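Dihydroorotase (Saccharomyces cerevisiae S288C, PDB 6L0H) catalyses the reversible interconversion of N-carbamoyl-L-aspartate and (S)-dihydroorotate, the third step of de novo pyrimidine biosynthesis, as a zinc-dependent class II dihydroorotase. Local coordinates at residues 35-40 / 67-72; 45-50 / 73-78. All blocks are in the same frame, centred on the assembly; numbering follows the deposited sequence.

Following the chain from the N terminus, residues 35-40 carry the parallel strand 37-40, which lies between strands 11-15 and 69-71 in a TIM-barrel-type fold, and residues 45-50 belong to the loop leading from it to helix 51-64. That helix brings the chain back to residues 67-72, which carry strand 69-71, and contact 1 closes the beta-alpha-beta unit there. Residues 73-78 follow at once and meet 45-50 in contact 2, so the two contacts cross in sequence order, their segments alternating. Contact 1 joins the two strands, contact 2 the loops beyond their C-terminal ends, with centres about 19 Å apart. The join between them is direct: Ile-40 O and Ser-73 OG lie 2.9 Å apart, probably hydrogen-bonded.

Contact 1 of 2, residues 35-40 / 67-72; sequences VSIAYI and KTTFLM
With CG set opposite its backbone N (chi1 -173°), the Tyr-39 ring crosses the Leu-71 side chain at about a right angle, its CD1 3.6 Å from Leu-71 CB. The chi1 of Ile-37, -57°, places CG2 opposite the backbone N, where it meets both methyls of Leu-71, with CD1 at 3.9 Å. These residues and Thr-69 share one face of the sheet. On the face of Ala-38 and Phe-70, Ile-40 CG1 reaches Phe-70 CD1 at 3.7 Å, at the ring edge, while Met-72 bends so that SD lies beside Ile-40.

Four backbone bonds establish the parallel ladder: Thr-69 N to Ser-36 O, Ala-38 N to Thr-69 O (2.8 Å), Leu-71 N to Ala-38 O and Ile-40 N to Leu-71 O. All have N-H...O angles of at least 168°. Just before the N-terminal ends of the two strands, one water links Val-35 O with Thr-68 OG1, and another joins Ser-36 OG to Thr-69 OG1, which also bonds Ala-320 N.

Helix 51-64 makes the crossover of this beta-alpha-beta unit, the repeating element of a TIM-barrel fold, its Leu-61 touching Ile-40 and Phe-70; helix 20-32 adds Thr-27 against Phe-70, and strand 11-15 pairs with the other edge of 37-40.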
ATOM      1  N   VAL A  35      -4.702  29.276  -7.677  1.00 17.78           N
ATOM      2  CA  VAL A  35      -3.675  29.593  -6.680  1.00 17.88           C
ATOM      3  C   VAL A  35      -2.877  30.798  -7.162  1.00 16.78           C
ATOM      4  O   VAL A  35      -2.296  30.769  -8.253  1.00 16.03           O
ATOM      5  CB  VAL A  35      -2.729  28.398  -6.438  1.00 15.10           C
ATOM      6  CG1 VAL A  35      -1.422  28.853  -5.746  1.00 12.27           C
ATOM      7  CG2 VAL A  35      -3.424  27.267  -5.623  1.00 13.43           C
ATOM      8  N   SER A  36      -2.782  31.825  -6.317  1.00 15.76           N
ATOM      9  CA  SER A  36      -2.020  33.018  -6.665  1.00 16.25           C
ATOM     10  C   SER A  36      -0.564  32.919  -6.227  1.00 17.37           C
ATOM     11  O   SER A  36       0.321  33.429  -6.925  1.00 18.37           O
ATOM     12  CB  SER A  36      -2.681  34.280  -6.069  1.00 18.22           C
ATOM     13  OG  SER A  36      -1.811  35.421  -6.148  1.00 15.69           O
ATOM     14  N   ILE A  37      -0.300  32.313  -5.068  1.00 16.75           N
ATOM     15  CA  ILE A  37       1.031  32.252  -4.468  1.00 14.03           C
ATOM     16  C   ILE A  37       1.461  30.789  -4.299  1.00 14.51           C
ATOM     17  O   ILE A  37       0.708  29.976  -3.757  1.00 15.87           O
ATOM     18  CB  ILE A  37       1.043  32.987  -3.120  1.00 13.70           C
ATOM     19  CG1 ILE A  37       0.594  34.441  -3.309  1.00 17.51           C
ATOM     20  CG2 ILE A  37       2.407  32.895  -2.477  1.00 14.47           C
ATOM     21  CD1 ILE A  37       0.039  35.073  -2.065  1.00 16.41           C
ATOM     22  N   ALA A  38       2.674  30.458  -4.733  1.00 15.46           N
ATOM     23  CA  ALA A  38       3.164  29.079  -4.667  1.00 17.24           C
ATOM     24  C   ALA A  38       4.522  29.021  -3.980  1.00 16.59           C
ATOM     25  O   ALA A  38       5.430  29.781  -4.324  1.00 17.49           O
ATOM     26  CB  ALA A  38       3.280  28.442  -6.061  1.00 14.12           C
ATOM     27  N   TYR A  39       4.665  28.109  -3.019  1.00 16.61           N
ATOM     28  CA  TYR A  39       5.956  27.819  -2.397  1.00 15.92           C
ATOM     29  C   TYR A  39       6.569  26.607  -3.102  1.00 18.03           C
ATOM     30  O   TYR A  39       6.009  25.513  -3.031  1.00 16.18           O
ATOM     31  CB  TYR A  39       5.789  27.545  -0.904  1.00 12.70           C
ATOM     32  CG  TYR A  39       7.110  27.392  -0.166  1.00 17.31           C
ATOM     33  CD1 TYR A  39       7.816  28.508   0.264  1.00 16.19           C
ATOM     34  CD2 TYR A  39       7.631  26.135   0.115  1.00 15.27           C
ATOM     35  CE1 TYR A  39       9.005  28.386   0.939  1.00 20.56           C
ATOM     36  CE2 TYR A  39       8.815  25.999   0.799  1.00 18.61           C
ATOM     37  CZ  TYR A  39       9.502  27.131   1.203  1.00 17.36           C
ATOM     38  OH  TYR A  39      10.678  26.997   1.885  1.00 17.94           O
ATOM     39  N   ILE A  40       7.720  26.799  -3.750  1.00 15.32           N
ATOM     40  CA  ILE A  40       8.276  25.833  -4.697  1.00 14.63           C
ATOM     41  C   ILE A  40       9.295  24.924  -4.004  1.00 16.40           C
ATOM     42  O   ILE A  40      10.342  25.385  -3.533  1.00 15.66           O
ATOM     43  CB  ILE A  40       8.920  26.544  -5.901  1.00 13.42           C
ATOM     44  CG1 ILE A  40       7.898  27.435  -6.610  1.00 14.01           C
ATOM     45  CG2 ILE A  40       9.437  25.527  -6.900  1.00 15.87           C
ATOM     46  CD1 ILE A  40       6.657  26.663  -7.131  1.00 13.99           C
ATOM     47  N   LYS A  67       1.925  35.889 -13.801  1.00 21.42           N
ATOM     48  CA  LYS A  67       1.007  36.376 -12.774  1.00 21.89           C
ATOM     49  C   LYS A  67       1.101  35.621 -11.443  1.00 21.13           C
ATOM     50  O   LYS A  67       0.480  36.050 -10.457  1.00 22.49           O
ATOM     51  CB  LYS A  67      -0.434  36.319 -13.306  1.00 23.33           C
ATOM     52  CG  LYS A  67      -0.641  37.131 -14.585  1.00 24.75           C
ATOM     53  CD  LYS A  67      -2.114  37.292 -14.914  1.00 26.22           C
ATOM     54  CE  LYS A  67      -2.298  38.040 -16.238  1.00 33.15           C
ATOM     55  NZ  LYS A  67      -3.628  38.746 -16.293  1.00 36.40           N
ATOM     56  N   THR A  68       1.914  34.573 -11.363  1.00 19.16           N
ATOM     57  CA  THR A  68       2.035  33.752 -10.170  1.00 18.89           C
ATOM     58  C   THR A  68       3.200  34.216  -9.304  1.00 21.47           C
ATOM     59  O   THR A  68       4.287  34.518  -9.813  1.00 19.23           O
ATOM     60  CB  THR A  68       2.222  32.284 -10.559  1.00 18.93           C
ATOM     61  OG1 THR A  68       1.097  31.860 -11.345  1.00 22.44           O
ATOM     62  CG2 THR A  68       2.333  31.379  -9.316  1.00 15.92           C
ATOM     63  N   THR A  69       2.969  34.278  -7.993  1.00 15.66           N
ATOM     64  CA  THR A  69       4.003  34.681  -7.045  1.00 16.69           C
ATOM     65  C   THR A  69       4.738  33.447  -6.543  1.00 18.49           C
ATOM     66  O   THR A  69       4.112  32.518  -6.018  1.00 18.75           O
ATOM     67  CB  THR A  69       3.390  35.457  -5.889  1.00 19.29           C
ATOM     68  OG1 THR A  69       2.690  36.578  -6.428  1.00 19.79           O
ATOM     69  CG2 THR A  69       4.454  35.942  -4.939  1.00 19.60           C
ATOM     70  N   PHE A  70       6.057  33.433  -6.706  1.00 17.34           N
ATOM     71  CA  PHE A  70       6.875  32.264  -6.413  1.00 16.95           C
ATOM     72  C   PHE A  70       7.742  32.511  -5.187  1.00 20.62           C
ATOM     73  O   PHE A  70       8.587  33.409  -5.187  1.00 21.71           O
ATOM     74  CB  PHE A  70       7.738  31.891  -7.616  1.00 16.02           C
ATOM     75  CG  PHE A  70       6.942  31.366  -8.782  1.00 19.55           C
ATOM     76  CD1 PHE A  70       6.494  30.054  -8.795  1.00 16.61           C
ATOM     77  CD2 PHE A  70       6.613  32.196  -9.850  1.00 16.90           C
ATOM     78  CE1 PHE A  70       5.741  29.564  -9.878  1.00 19.16           C
ATOM     79  CE2 PHE A  70       5.879  31.719 -10.921  1.00 17.01           C
ATOM     80  CZ  PHE A  70       5.440  30.404 -10.944  1.00 16.92           C
ATOM     81  N   LEU A  71       7.540  31.695  -4.165  1.00 18.60           N
ATOM     82  CA  LEU A  71       8.380  31.652  -2.978  1.00 19.06           C
ATOM     83  C   LEU A  71       9.301  30.441  -3.126  1.00 17.72           C
ATOM     84  O   LEU A  71       8.821  29.336  -3.382  1.00 16.01           O
ATOM     85  CB  LEU A  71       7.484  31.533  -1.736  1.00 14.78           C
ATOM     86  CG  LEU A  71       6.723  32.765  -1.210  1.00 21.85           C
ATOM     87  CD1 LEU A  71       6.190  33.637  -2.292  1.00 25.92           C
ATOM     88  CD2 LEU A  71       5.575  32.384  -0.270  1.00 20.24           C
ATOM     89  N   MET A  72      10.609  30.634  -2.985  1.00 16.14           N
ATOM     90  CA  MET A  72      11.563  29.591  -3.351  1.00 16.48           C
ATOM     91  C   MET A  72      12.221  28.970  -2.117  1.00 19.71           C
ATOM     92  O   MET A  72      12.157  29.512  -1.012  1.00 19.17           O
ATOM     93  CB  MET A  72      12.642  30.146  -4.296  1.00 19.86           C
ATOM     94  CG  MET A  72      12.110  30.830  -5.530  1.00 18.97           C
ATOM     95  SD  MET A  72      11.046  29.787  -6.577  1.00 18.57           S
ATOM     96  CE  MET A  72      12.177  28.494  -7.090  1.00 16.70           C
TER
HETATM   97  O   HOH W   1      -1.278  32.527 -10.227  1.00 14.60           O
HETATM   98  O   HOH W   2       0.392  36.343  -7.750  1.00 18.29           O

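Contact 2 of 2, residues 45-50 / 73-78; sequences QPPITT and SFYLSK
Two loops that follow neighbouring parallel strands, at the C-terminal ends of those strands where metallo-dependent hydrolases of the TIM-barrel type build their active site, meet through Pro-47 and Tyr-75. Pro-47 CB sits over one face of the tyrosine ring, 3.5 Å from the centroid and 19° off the ring normal, which meets the criteria for a CH-pi contact. The approach is close, CB to Tyr-75 CG being 3.3 Å. The ring is brought under the proline by CG lying opposite the backbone N of Tyr-75 (chi1 -174°). The backbone of Tyr-75 is tied to the same loop: N donates to Ile-48 O at 2.9 Å, with an N-H...O angle of 170°. One residue is thus held twice, by main chain and by ring, while its OH bonds Asn-107 O and its ring also meets that of Tyr-100. Without the ring, as with an alanine here, Pro-47 is likely to lose the face it packs on, and Asn-107 O its hydroxyl partner.

Phe-74 addresses the loop differently. Thr-50 O lies at the edge of its ring, near the ring plane, 3.4 Å from Phe-74 CE1; Ile-48 O comes obliquely, 3.6 Å from Phe-74 CD1. Further along, Thr-49 CG2 touches Ser-77 CB at 3.7 Å and approaches Tyr-75 O similarly. Ser-77 OG itself turns to Asp-79 N. The tyrosine side chain is about 9 Å from a bound (2S)-2-hydroxybutanedioic acid, which places the contact near the active site.

Thr-50 stands at the N-cap position of helix 51-64, whose Val-54 packs on both Ile-48 and Phe-74; Leu-84 and Ala-88 of helix 82-90 also contact Phe-74.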
ATOM      1  N   GLN A  45      16.602  16.875  -9.577  1.00 25.26           N
ATOM      2  CA  GLN A  45      17.776  16.030  -9.786  1.00 26.63           C
ATOM      3  C   GLN A  45      18.800  16.803 -10.618  1.00 30.67           C
ATOM      4  O   GLN A  45      18.618  16.952 -11.837  1.00 24.76           O
ATOM      5  CB  GLN A  45      17.382  14.723 -10.485  1.00 29.30           C
ATOM      6  CG  GLN A  45      18.358  13.546 -10.305  1.00 36.03           C
ATOM      7  CD  GLN A  45      19.570  13.839  -9.400  1.00 40.85           C
ATOM      8  OE1 GLN A  45      19.480  13.755  -8.169  1.00 41.31           O
ATOM      9  NE2 GLN A  45      20.719  14.159 -10.019  1.00 35.37           N
ATOM     10  N   PRO A  46      19.870  17.359 -10.020  1.00 28.14           N
ATOM     11  CA  PRO A  46      20.278  17.359  -8.619  1.00 26.63           C
ATOM     12  C   PRO A  46      19.514  18.422  -7.821  1.00 24.96           C
ATOM     13  O   PRO A  46      18.969  19.339  -8.415  1.00 21.76           O
ATOM     14  CB  PRO A  46      21.766  17.712  -8.698  1.00 28.83           C
ATOM     15  CG  PRO A  46      21.842  18.648  -9.852  1.00 28.53           C
ATOM     16  CD  PRO A  46      20.803  18.153 -10.850  1.00 23.73           C
ATOM     17  N   PRO A  47      19.453  18.271  -6.504  1.00 24.20           N
ATOM     18  CA  PRO A  47      18.679  19.215  -5.685  1.00 24.26           C
ATOM     19  C   PRO A  47      19.202  20.643  -5.788  1.00 21.84           C
ATOM     20  O   PRO A  47      20.344  20.888  -6.182  1.00 22.54           O
ATOM     21  CB  PRO A  47      18.849  18.670  -4.259  1.00 25.42           C
ATOM     22  CG  PRO A  47      19.356  17.266  -4.410  1.00 30.36           C
ATOM     23  CD  PRO A  47      20.088  17.206  -5.710  1.00 25.31           C
ATOM     24  N   ILE A  48      18.329  21.599  -5.458  1.00 22.63           N
ATOM     25  CA  ILE A  48      18.687  23.020  -5.435  1.00 22.30           C
ATOM     26  C   ILE A  48      19.441  23.266  -4.135  1.00 24.59           C
ATOM     27  O   ILE A  48      18.828  23.339  -3.069  1.00 22.31           O
ATOM     28  CB  ILE A  48      17.471  23.943  -5.516  1.00 25.04           C
ATOM     29  CG1 ILE A  48      16.384  23.396  -6.434  1.00 23.40           C
ATOM     30  CG2 ILE A  48      17.923  25.336  -5.954  1.00 19.27           C
ATOM     31  CD1 ILE A  48      16.692  23.575  -7.845  1.00 30.62           C
ATOM     32  N   THR A  49      20.767  23.393  -4.221  1.00 25.41           N
ATOM     33  CA  THR A  49      21.623  23.697  -3.078  1.00 27.96           C
ATOM     34  C   THR A  49      22.551  24.876  -3.360  1.00 28.39           C
ATOM     35  O   THR A  49      23.433  25.156  -2.544  1.00 28.33           O
ATOM     36  CB  THR A  49      22.475  22.482  -2.676  1.00 27.35           C
ATOM     37  OG1 THR A  49      23.292  22.109  -3.786  1.00 26.34           O
ATOM     38  CG2 THR A  49      21.604  21.290  -2.232  1.00 23.73           C
ATOM     39  N   THR A  50      22.400  25.547  -4.506  1.00 25.74           N
ATOM     40  CA  THR A  50      23.253  26.659  -4.901  1.00 30.02           C
ATOM     41  C   THR A  50      22.412  27.876  -5.263  1.00 31.19           C
ATOM     42  O   THR A  50      21.260  27.761  -5.699  1.00 25.20           O
ATOM     43  CB  THR A  50      24.153  26.287  -6.086  1.00 27.29           C
ATOM     44  OG1 THR A  50      23.346  25.851  -7.186  1.00 28.27           O
ATOM     45  CG2 THR A  50      25.098  25.166  -5.688  1.00 27.07           C
ATOM     46  N   SER A  73      12.902  27.834  -2.326  1.00 20.49           N
ATOM     47  CA  SER A  73      13.531  27.126  -1.214  1.00 20.17           C
ATOM     48  C   SER A  73      14.819  26.433  -1.650  1.00 18.16           C
ATOM     49  O   SER A  73      15.031  26.152  -2.828  1.00 18.95           O
ATOM     50  CB  SER A  73      12.575  26.091  -0.601  1.00 21.93           C
ATOM     51  OG  SER A  73      12.328  25.007  -1.498  1.00 17.83           O
ATOM     52  N   PHE A  74      15.672  26.148  -0.661  1.00 17.85           N
ATOM     53  CA  PHE A  74      16.820  25.256  -0.767  1.00 18.83           C
ATOM     54  C   PHE A  74      16.472  23.851  -0.264  1.00 16.86           C
ATOM     55  O   PHE A  74      15.594  23.657   0.572  1.00 17.03           O
ATOM     56  CB  PHE A  74      18.001  25.777   0.070  1.00 19.93           C
ATOM     57  CG  PHE A  74      18.864  26.782  -0.627  1.00 23.53           C
ATOM     58  CD1 PHE A  74      18.935  26.825  -2.018  1.00 23.26           C
ATOM     59  CD2 PHE A  74      19.633  27.673   0.114  1.00 22.77           C
ATOM     60  CE1 PHE A  74      19.748  27.755  -2.669  1.00 23.29           C
ATOM     61  CE2 PHE A  74      20.443  28.608  -0.523  1.00 26.21           C
ATOM     62  CZ  PHE A  74      20.499  28.649  -1.921  1.00 29.57           C
ATOM     63  N   TYR A  75      17.219  22.878  -0.757  1.00 15.89           N
ATOM     64  CA  TYR A  75      17.186  21.503  -0.283  1.00 15.36           C
ATOM     65  C   TYR A  75      18.200  21.346   0.846  1.00 20.44           C
ATOM     66  O   TYR A  75      19.379  21.669   0.664  1.00 15.64           O
ATOM     67  CB  TYR A  75      17.534  20.599  -1.453  1.00 17.78           C
ATOM     68  CG  TYR A  75      17.461  19.092  -1.307  1.00 23.26           C
ATOM     69  CD1 TYR A  75      16.399  18.372  -1.875  1.00 17.98           C
ATOM     70  CD2 TYR A  75      18.494  18.377  -0.731  1.00 21.37           C
ATOM     71  CE1 TYR A  75      16.357  17.003  -1.818  1.00 21.01           C
ATOM     72  CE2 TYR A  75      18.459  16.979  -0.672  1.00 23.18           C
ATOM     73  CZ  TYR A  75      17.385  16.305  -1.213  1.00 27.00           C
ATOM     74  OH  TYR A  75      17.324  14.927  -1.177  1.00 28.81           O
ATOM     75  N   LEU A  76      17.753  20.864   2.003  1.00 16.13           N
ATOM     76  CA  LEU A  76      18.675  20.756   3.135  1.00 18.63           C
ATOM     77  C   LEU A  76      19.753  19.721   2.845  1.00 23.64           C
ATOM     78  O   LEU A  76      19.466  18.527   2.682  1.00 20.87           O
ATOM     79  CB  LEU A  76      17.935  20.387   4.414  1.00 19.31           C
ATOM     80  CG  LEU A  76      18.814  20.431   5.662  1.00 23.26           C
ATOM     81  CD1 LEU A  76      19.387  21.833   5.885  1.00 18.79           C
ATOM     82  CD2 LEU A  76      18.025  19.951   6.887  1.00 20.60           C
ATOM     83  N   SER A  77      20.995  20.191   2.763  1.00 24.91           N
ATOM     84  CA  SER A  77      22.112  19.340   2.406  1.00 26.73           C
ATOM     85  C   SER A  77      23.365  19.821   3.127  1.00 28.97           C
ATOM     86  O   SER A  77      23.466  20.982   3.531  1.00 26.83           O
ATOM     87  CB  SER A  77      22.305  19.347   0.884  1.00 31.16           C
ATOM     88  OG  SER A  77      23.642  19.127   0.467  1.00 32.22           O
ATOM     89  N   LYS A  78      24.354  18.922   3.200  1.00 34.66           N
ATOM     90  CA  LYS A  78      25.676  19.232   3.746  1.00 39.66           C
ATOM     91  C   LYS A  78      26.382  20.273   2.900  1.00 38.07           C
ATOM     92  O   LYS A  78      27.383  20.839   3.356  1.00 35.38           O
ATOM     93  CB  LYS A  78      26.633  18.041   3.691  1.00 44.35           C
ATOM     94  CG  LYS A  78      26.161  16.595   3.930  1.00 49.81           C
ATOM     95  CD  LYS A  78      26.426  15.993   5.359  1.00 60.77           C
ATOM     96  CE  LYS A  78      26.619  14.372   5.298  1.00 71.20           C
ATOM     97  NZ  LYS A  78      27.968  14.091   4.549  1.00 72.56           N
TER